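Probable thiol peroxidase (Chromobacterium violaceum, PDB 3KEB) probably works as a thiol peroxidase of the redoxin family, a thioredoxin-clan enzyme that would reduce peroxides. Local coordinates at residues A[40-43]-A[44-47]; A[142-145]-A[146-150]; A[67-70]-A[71-75]; A[166-169]-A[170-174]. All coordinates share one frame; numbering follows the deposited sequence. Where two conformers were deposited one is given.

Interaction 1: A[40-43]-A[44-47]; sequences DAAL and ESFS
With chi1 at -55°, Ser45 holds OG beside its own backbone N and opposite its carbonyl carbon, and this carries the hydroxyl oxygen back along the chain to Ala42. Ala42 N donates to Ser45 OG at 2.9 Å, an almost straight bond with 164° at the hydrogen. The same two residues are tied a second time through the main chain, where Ser45 N reaches Ala42 O at 2.8 Å from above the carbonyl plane. One residue further on, Phe46 N bonds Leu43 O, again at 2.8 Å. These i to i+3 backbone bonds are those of a 3-10 turn, which here leads out of strand 40-42, one of the two outermost strands of the sheet within the chain.

The Glu44 chain bends at chi2 (62°) and brings OE1 to 3.6 Å from Ala42 CB, a van der Waals contact. A water accepts from Leu43 N at 3.0 Å and donates only weakly to that carboxylate oxygen. The ring of Phe46 follows a different course: CD2 sits 3.4 Å from Ala42 O, approaching obliquely, and Ser45 CB rests over one face near the rim. Beyond the turn the ring packs on Phe31 and on Ala109 and Leu111, Lys51 donates to Phe46 O, and Leu43 is buried against Leu28 and Phe31.

The general lesson is that one serine can close a turn with its amide and accept with its hydroxyl oxygen, so the main-chain N-H and C=O of Ala42 are both engaged by a single residue.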
# COMPACT_ATOMS: atom_id res chain seq x y z
N ASP A 40 10.65 8.77 7.22
CA ASP A 40 11.51 8.56 6.05
C ASP A 40 12.56 7.49 6.36
O ASP A 40 13.07 7.42 7.47
CB ASP A 40 12.14 9.88 5.61
CG ASP A 40 11.13 10.82 5.00
OD1 ASP A 40 10.03 10.37 4.60
OD2 ASP A 40 11.41 12.02 4.90
N ALA A 41 12.85 6.64 5.38
CA ALA A 41 13.84 5.56 5.56
C ALA A 41 14.74 5.57 4.32
O ALA A 41 14.25 5.50 3.19
CB ALA A 41 13.18 4.20 5.67
N ALA A 42 16.04 5.71 4.52
CA ALA A 42 17.00 5.61 3.44
C ALA A 42 18.04 4.56 3.84
O ALA A 42 18.03 4.06 4.97
CB ALA A 42 17.66 7.00 3.16
N LEU A 43 18.96 4.23 2.93
CA LEU A 43 20.09 3.35 3.30
C LEU A 43 20.83 3.84 4.52
O LEU A 43 21.10 3.08 5.45
CB LEU A 43 21.10 3.24 2.14
CG LEU A 43 20.76 2.15 1.15
CD1 LEU A 43 21.81 2.15 0.02
CD2 LEU A 43 20.68 0.82 1.82
N GLU A 44 21.05 5.14 4.57
CA GLU A 44 21.70 5.77 5.74
C GLU A 44 20.97 5.55 7.03
O GLU A 44 21.55 5.71 8.07
CB GLU A 44 21.82 7.29 5.54
CG GLU A 44 22.80 7.67 4.44
CD GLU A 44 22.41 7.14 3.06
OE1 GLU A 44 21.19 7.21 2.68
OE2 GLU A 44 23.32 6.63 2.38
N SER A 45 19.68 5.22 6.98
CA SER A 45 18.95 4.91 8.21
C SER A 45 19.46 3.64 8.86
O SER A 45 19.09 3.38 10.00
CB SER A 45 17.46 4.67 7.93
OG SER A 45 16.91 5.75 7.26
N PHE A 46 20.16 2.79 8.09
CA PHE A 46 20.66 1.50 8.54
C PHE A 46 22.17 1.52 8.39
O PHE A 46 22.77 0.65 7.76
CB PHE A 46 20.04 0.39 7.69
CG PHE A 46 18.56 0.50 7.59
CD1 PHE A 46 17.77 0.15 8.66
CD2 PHE A 46 17.95 1.04 6.47
CE1 PHE A 46 16.40 0.28 8.62
CE2 PHE A 46 16.57 1.14 6.41
CZ PHE A 46 15.80 0.78 7.50
N SER A 47 22.80 2.51 8.99
CA SER A 47 24.23 2.61 8.83
C SER A 47 24.96 1.65 9.80
O SER A 47 24.44 1.19 10.84
CB SER A 47 24.70 4.06 8.94
OG SER A 47 24.27 4.58 10.18
O HOH W 1 19.27 5.69 0.30
O HOH W 2 23.76 2.07 5.15

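Interaction 2: A[142-145]-A[146-150]; sequences LADA and ANVVH
The beta hairpin of strands 139-143 and 149-154 closes through a type I turn with a G1 bulge, and its flanks meet where Ala143 and Val149 form an antiparallel non-hydrogen-bonded pair. The turn runs from Asp144 to Asn147. Asn147 has left-handed helical backbone angles, as the bulge position requires, and its N donates to Asp144 O at 2.9 Å. Asp144 N in return bonds Val148 O at 3.0 Å, and His150 N bonds Leu142 O at 2.8 Å, so the ladder resumes at once after the turn.

The carboxylate of Asp144 ties the turn together. Its chi1 of 62° sets CG between the backbone N and the carbonyl carbon, and the group therefore leans over the loop. OD1 takes Val148 N at 3.0 Å, from above the carboxylate plane, and a weak bond from Ala146 N at 2.9 Å. The amides of Ala146, weakly, and of Val148, just past the turn, thus share one oxygen, which would help hold the carboxylate in a fixed rotation. Leu142 CD2 rests 3.9 Å from His150 CB, and the Leu142 side chain also packs on Ile167 and Leu171 of helix 164-177.

The second oxygen takes the imidazole. Ring and carboxylate planes stand 71° apart: Asp144 OD2 lies in the plane of the His150 ring, whereas NE2, coming from above the carboxylate plane, donates to it at 2.8 Å with 169° at the hydrogen.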
# COMPACT_ATOMS: atom_id res chain seq x y z
N LEU A 142 21.41 -10.06 0.43
CA LEU A 142 22.34 -9.97 1.54
C LEU A 142 23.41 -8.95 1.16
O LEU A 142 24.12 -9.11 0.13
CB LEU A 142 23.02 -11.31 1.80
CG LEU A 142 24.16 -11.35 2.80
CD1 LEU A 142 23.66 -11.06 4.22
CD2 LEU A 142 24.94 -12.71 2.65
N ALA A 143 23.56 -7.93 2.02
CA ALA A 143 24.57 -6.85 1.83
C ALA A 143 25.34 -6.65 3.11
O ALA A 143 24.80 -6.83 4.22
CB ALA A 143 23.92 -5.53 1.39
N ASP A 144 26.62 -6.33 2.97
CA ASP A 144 27.43 -6.01 4.14
C ASP A 144 27.21 -4.58 4.65
O ASP A 144 26.37 -3.84 4.12
CB ASP A 144 28.89 -6.32 3.87
CG ASP A 144 29.49 -5.52 2.74
OD1 ASP A 144 29.03 -4.39 2.47
OD2 ASP A 144 30.48 -6.05 2.16
N ALA A 145 28.00 -4.15 5.62
CA ALA A 145 27.79 -2.86 6.22
C ALA A 145 28.19 -1.72 5.27
O ALA A 145 27.72 -0.59 5.44
CB ALA A 145 28.55 -2.74 7.54
N ALA A 146 29.00 -2.04 4.24
CA ALA A 146 29.32 -1.09 3.17
C ALA A 146 28.25 -1.04 2.05
O ALA A 146 28.44 -0.36 1.03
CB ALA A 146 30.73 -1.48 2.54
N ASN A 147 27.17 -1.77 2.24
CA ASN A 147 26.09 -1.95 1.27
C ASN A 147 26.52 -2.59 -0.04
O ASN A 147 25.90 -2.41 -1.06
CB ASN A 147 25.32 -0.64 1.04
CG ASN A 147 24.68 -0.14 2.32
OD1 ASN A 147 24.14 -0.95 3.16
ND2 ASN A 147 24.79 1.15 2.55
N VAL A 148 27.55 -3.42 0.02
CA VAL A 148 27.93 -4.26 -1.10
C VAL A 148 27.17 -5.57 -1.02
O VAL A 148 27.10 -6.21 0.05
CB VAL A 148 29.45 -4.51 -1.13
CG1 VAL A 148 29.78 -5.59 -2.12
CG2 VAL A 148 30.14 -3.22 -1.48
N VAL A 149 26.62 -5.98 -2.17
CA VAL A 149 25.84 -7.22 -2.28
C VAL A 149 26.73 -8.46 -2.28
O VAL A 149 27.70 -8.53 -3.06
CB VAL A 149 24.95 -7.17 -3.55
CG1 VAL A 149 24.13 -8.48 -3.75
CG2 VAL A 149 23.93 -6.02 -3.46
N HIS A 150 26.43 -9.41 -1.39
CA HIS A 150 27.12 -10.75 -1.34
C HIS A 150 26.30 -11.91 -1.92
O HIS A 150 26.84 -12.92 -2.41
CB HIS A 150 27.48 -11.11 0.11
CG HIS A 150 28.57 -10.27 0.68
ND1 HIS A 150 29.80 -10.77 1.06
CD2 HIS A 150 28.63 -8.94 0.92
CE1 HIS A 150 30.56 -9.79 1.51
NE2 HIS A 150 29.87 -8.67 1.43

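Interaction 3: A[67-70]-A[71-75]; sequences LLLL and RETRR
Helix 67-77 is the connecting helix of a beta-alpha-beta unit, and in its first turns Leu69 O offers a textbook case of one carbonyl serving two donors from one residue. Thr73 N comes at 3.1 Å and Thr73 OG1 at 2.8 Å, from opposite faces of the carbonyl plane. The hydroxyl gets there because chi1 (-58°) swings OG1 to the side of its backbone N, satisfying within the helix a polar group that is buried among Leu52, Val54 and Leu85.

The outer side combines a leucine with a salt-bridge network. Arg71 and Leu68 run side by side, and Leu68 CD1 lies over one face of the guanidinium, 3.4 Å from Arg71 CZ; Arg75 NH2 lies over the other face. In its own plane Arg71 grips Glu72 OE2 side-on, with NE at 3.0 Å and NH2 at 2.9 Å. Arg75 joins this network by charge alone.

Leu69 and Leu70 turn inward, Leu70 onto Leu85 and Val87. An amphipathic helix laid over the parallel strands 51-55 and 84-89 in this way is the beta-alpha-beta crossover of a thioredoxin-like fold.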
# COMPACT_ATOMS: atom_id res chain seq x y z
N LEU A 67 3.58 -13.76 5.04
CA LEU A 67 4.01 -14.00 6.38
C LEU A 67 4.74 -15.32 6.56
O LEU A 67 5.61 -15.41 7.42
CB LEU A 67 2.84 -13.90 7.36
CG LEU A 67 2.32 -12.47 7.57
CD1 LEU A 67 1.21 -12.59 8.70
CD2 LEU A 67 3.35 -11.43 7.94
N LEU A 68 4.40 -16.35 5.79
CA LEU A 68 5.13 -17.65 5.97
C LEU A 68 6.59 -17.51 5.57
O LEU A 68 7.49 -17.95 6.27
CB LEU A 68 4.45 -18.73 5.15
CG LEU A 68 5.03 -20.11 5.17
CD1 LEU A 68 4.77 -20.71 6.56
CD2 LEU A 68 4.34 -20.94 4.06
N LEU A 69 6.83 -16.90 4.41
CA LEU A 69 8.17 -16.65 3.98
C LEU A 69 8.94 -15.73 4.91
O LEU A 69 10.17 -15.92 5.09
CB LEU A 69 8.14 -15.98 2.61
CG LEU A 69 9.51 -15.64 1.93
CD1 LEU A 69 10.32 -16.83 1.64
CD2 LEU A 69 9.28 -14.90 0.64
N LEU A 70 8.25 -14.74 5.44
CA LEU A 70 8.87 -13.88 6.43
C LEU A 70 9.29 -14.72 7.64
O LEU A 70 10.36 -14.50 8.18
CB LEU A 70 7.93 -12.77 6.89
CG LEU A 70 8.52 -11.72 7.86
CD1 LEU A 70 9.88 -11.17 7.33
CD2 LEU A 70 7.52 -10.60 8.09
N ARG A 71 8.40 -15.63 8.07
CA ARG A 71 8.69 -16.46 9.19
C ARG A 71 9.94 -17.33 8.96
O ARG A 71 10.79 -17.50 9.87
CB ARG A 71 7.48 -17.35 9.53
CG ARG A 71 7.69 -18.28 10.76
CD ARG A 71 6.66 -19.44 10.85
NE ARG A 71 7.01 -20.53 9.92
CZ ARG A 71 6.20 -21.54 9.57
NH1 ARG A 71 4.96 -21.63 10.07
NH2 ARG A 71 6.63 -22.49 8.75
N GLU A 72 10.06 -17.92 7.77
CA GLU A 72 11.21 -18.79 7.47
C GLU A 72 12.51 -17.95 7.47
O GLU A 72 13.58 -18.41 7.86
CB GLU A 72 10.99 -19.47 6.10
CG GLU A 72 9.83 -20.43 6.18
CD GLU A 72 10.03 -21.47 7.23
OE1 GLU A 72 10.98 -22.24 7.04
OE2 GLU A 72 9.29 -21.48 8.25
N THR A 73 12.39 -16.73 7.04
CA THR A 73 13.52 -15.80 6.99
C THR A 73 13.91 -15.41 8.44
O THR A 73 15.09 -15.38 8.75
CB THR A 73 13.17 -14.51 6.21
OG1 THR A 73 12.77 -14.82 4.87
CG2 THR A 73 14.40 -13.55 6.12
N ARG A 74 12.94 -15.11 9.30
CA ARG A 74 13.20 -14.85 10.72
C ARG A 74 13.89 -16.05 11.37
O ARG A 74 14.87 -15.90 12.12
CB ARG A 74 11.91 -14.53 11.50
CG ARG A 74 11.28 -13.25 11.04
CD ARG A 74 10.03 -12.81 11.85
NE ARG A 74 8.82 -13.60 11.62
CZ ARG A 74 8.27 -14.40 12.53
NH1 ARG A 74 7.17 -15.08 12.24
NH2 ARG A 74 8.84 -14.55 13.74
N ARG A 75 13.39 -17.26 11.08
CA ARG A 75 13.99 -18.45 11.62
C ARG A 75 15.45 -18.65 11.16
O ARG A 75 16.33 -18.99 11.97
CB ARG A 75 13.16 -19.72 11.33
CG ARG A 75 11.90 -19.79 12.21
CD ARG A 75 10.93 -20.81 11.68
NE ARG A 75 9.72 -20.95 12.51
CZ ARG A 75 8.83 -21.93 12.34
NH1 ARG A 75 9.04 -22.86 11.41
NH2 ARG A 75 7.76 -22.00 13.13
O HOH W 3 6.17 -13.82 9.84

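Interaction 4: A[166-169]-A[170-174]; sequences AIEK and LLQEG
Gln172 N to Glu168 O, at 2.8 Å, is the shortest of the main-chain bonds that wind helix 164-177 at this point. At the other extreme Leu170 N stands as far as 3.3 Å from Ala166 O, although both are i to i+4 bonds of the same helix.

Side chains one turn apart add to this ladder. The long chain of Lys169 is extended until its last bend (chi4 58°), which turns NZ across to Glu173. In the conformer given, Lys169 NZ forms a salt bridge with Glu173 OE1 at 3.2 Å, arriving on the syn side and 27° out of the carboxylate plane; a second conformer of Glu173 makes this bridge doubtful. Glu168 bends at chi2 (74°), and its OE1 is taken by the indole N-H of Trp80, a residue whose side chain also touches Leu171.

The apolar side is simpler. Ile167 and Leu171 lie alongside each other, pointing the same way, with CG2 of the former 3.9 Å from CD1 of the latter. Both pack against Leu142 of strand 139-143 and Phe76 of helix 67-77, while Ala166, Ile167 and Leu170 touch Tyr151 of strand 149-154, so that the helix packs on the hairpin, with Lys169 exposed.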
# COMPACT_ATOMS: atom_id res chain seq x y z
N ALA A 166 22.15 -21.67 0.66
CA ALA A 166 23.19 -20.94 -0.08
C ALA A 166 23.70 -19.70 0.67
O ALA A 166 24.91 -19.41 0.69
CB ALA A 166 22.65 -20.53 -1.46
N ILE A 167 22.78 -18.96 1.27
CA ILE A 167 23.12 -17.78 2.08
C ILE A 167 23.94 -18.22 3.32
O ILE A 167 24.99 -17.64 3.62
CB ILE A 167 21.86 -16.98 2.50
CG1 ILE A 167 21.02 -16.60 1.27
CG2 ILE A 167 22.26 -15.77 3.33
CD1 ILE A 167 19.69 -15.83 1.57
N GLU A 168 23.48 -19.25 4.02
CA GLU A 168 24.24 -19.83 5.16
C GLU A 168 25.70 -20.16 4.78
O GLU A 168 26.64 -19.85 5.51
CB GLU A 168 23.57 -21.11 5.67
CG GLU A 168 24.24 -21.85 6.86
CD GLU A 168 24.06 -21.17 8.22
OE1 GLU A 168 23.09 -20.39 8.46
OE2 GLU A 168 24.93 -21.43 9.08
N LYS A 169 25.90 -20.76 3.62
CA LYS A 169 27.24 -21.19 3.23
C LYS A 169 28.14 -19.95 3.06
O LYS A 169 29.30 -19.95 3.53
CB LYS A 169 27.13 -22.03 1.96
CG LYS A 169 28.38 -22.65 1.46
CD LYS A 169 28.08 -23.61 0.28
CE LYS A 169 29.37 -24.05 -0.41
NZ LYS A 169 30.26 -24.70 0.58
N LEU A 170 27.62 -18.89 2.45
CA LEU A 170 28.38 -17.64 2.32
C LEU A 170 28.70 -16.98 3.65
O LEU A 170 29.83 -16.50 3.86
CB LEU A 170 27.63 -16.64 1.43
CG LEU A 170 27.60 -17.01 -0.05
CD1 LEU A 170 26.58 -16.10 -0.76
CD2 LEU A 170 28.99 -16.95 -0.77
N LEU A 171 27.73 -16.96 4.56
CA LEU A 171 27.97 -16.38 5.86
C LEU A 171 28.98 -17.20 6.65
O LEU A 171 29.82 -16.63 7.35
CB LEU A 171 26.67 -16.20 6.65
CG LEU A 171 25.62 -15.21 6.06
CD1 LEU A 171 24.29 -15.48 6.69
CD2 LEU A 171 26.05 -13.70 6.27
N GLN A 172 28.90 -18.53 6.59
CA GLN A 172 29.85 -19.40 7.31
C GLN A 172 31.26 -19.22 6.74
O GLN A 172 32.24 -19.22 7.48
CB GLN A 172 29.44 -20.88 7.20
CG GLN A 172 28.17 -21.27 7.95
CD GLN A 172 27.76 -22.73 7.70
OE1 GLN A 172 27.03 -23.34 8.50
NE2 GLN A 172 28.20 -23.27 6.57
N GLU A 173 31.35 -19.10 5.41
CA GLU A 173 32.63 -18.93 4.72
C GLU A 173 33.28 -17.60 5.17
O GLU A 173 34.49 -17.56 5.48
CB GLU A 173 32.46 -19.05 3.19
CG GLU A 173 32.85 -20.44 2.63
CD GLU A 173 32.07 -20.92 1.36
OE1 GLU A 173 32.05 -22.15 1.14
OE2 GLU A 173 31.50 -20.10 0.59
N GLY A 174 32.49 -16.52 5.25
CA GLY A 174 32.97 -15.24 5.76
C GLY A 174 33.44 -15.33 7.21
O GLY A 174 34.54 -14.90 7.53

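Overall arrangement
Along the chain the order is interaction 1, interaction 3, interaction 2, interaction 4. Interactions 1 and 2 belong to the same mixed sheet, one comprising strand 40-42 and the turn after it, the other closing the hairpin of strand 149-154; these two strands are the outermost within the chain. Their centres are about 14 Å apart and they touch where Leu43 CD1 packs 4.0 Å from Asn147 ND2. Interactions 2 and 4, about 13 Å between centres, meet through His150 and Leu142 against helix 164-177. Interaction 3 touches none of the others, its nearest atoms staying about 7 Å from interaction 4. Together they illustrate how short local contacts shape turns and helices that the sheet of a thioredoxin-like fold then brings together.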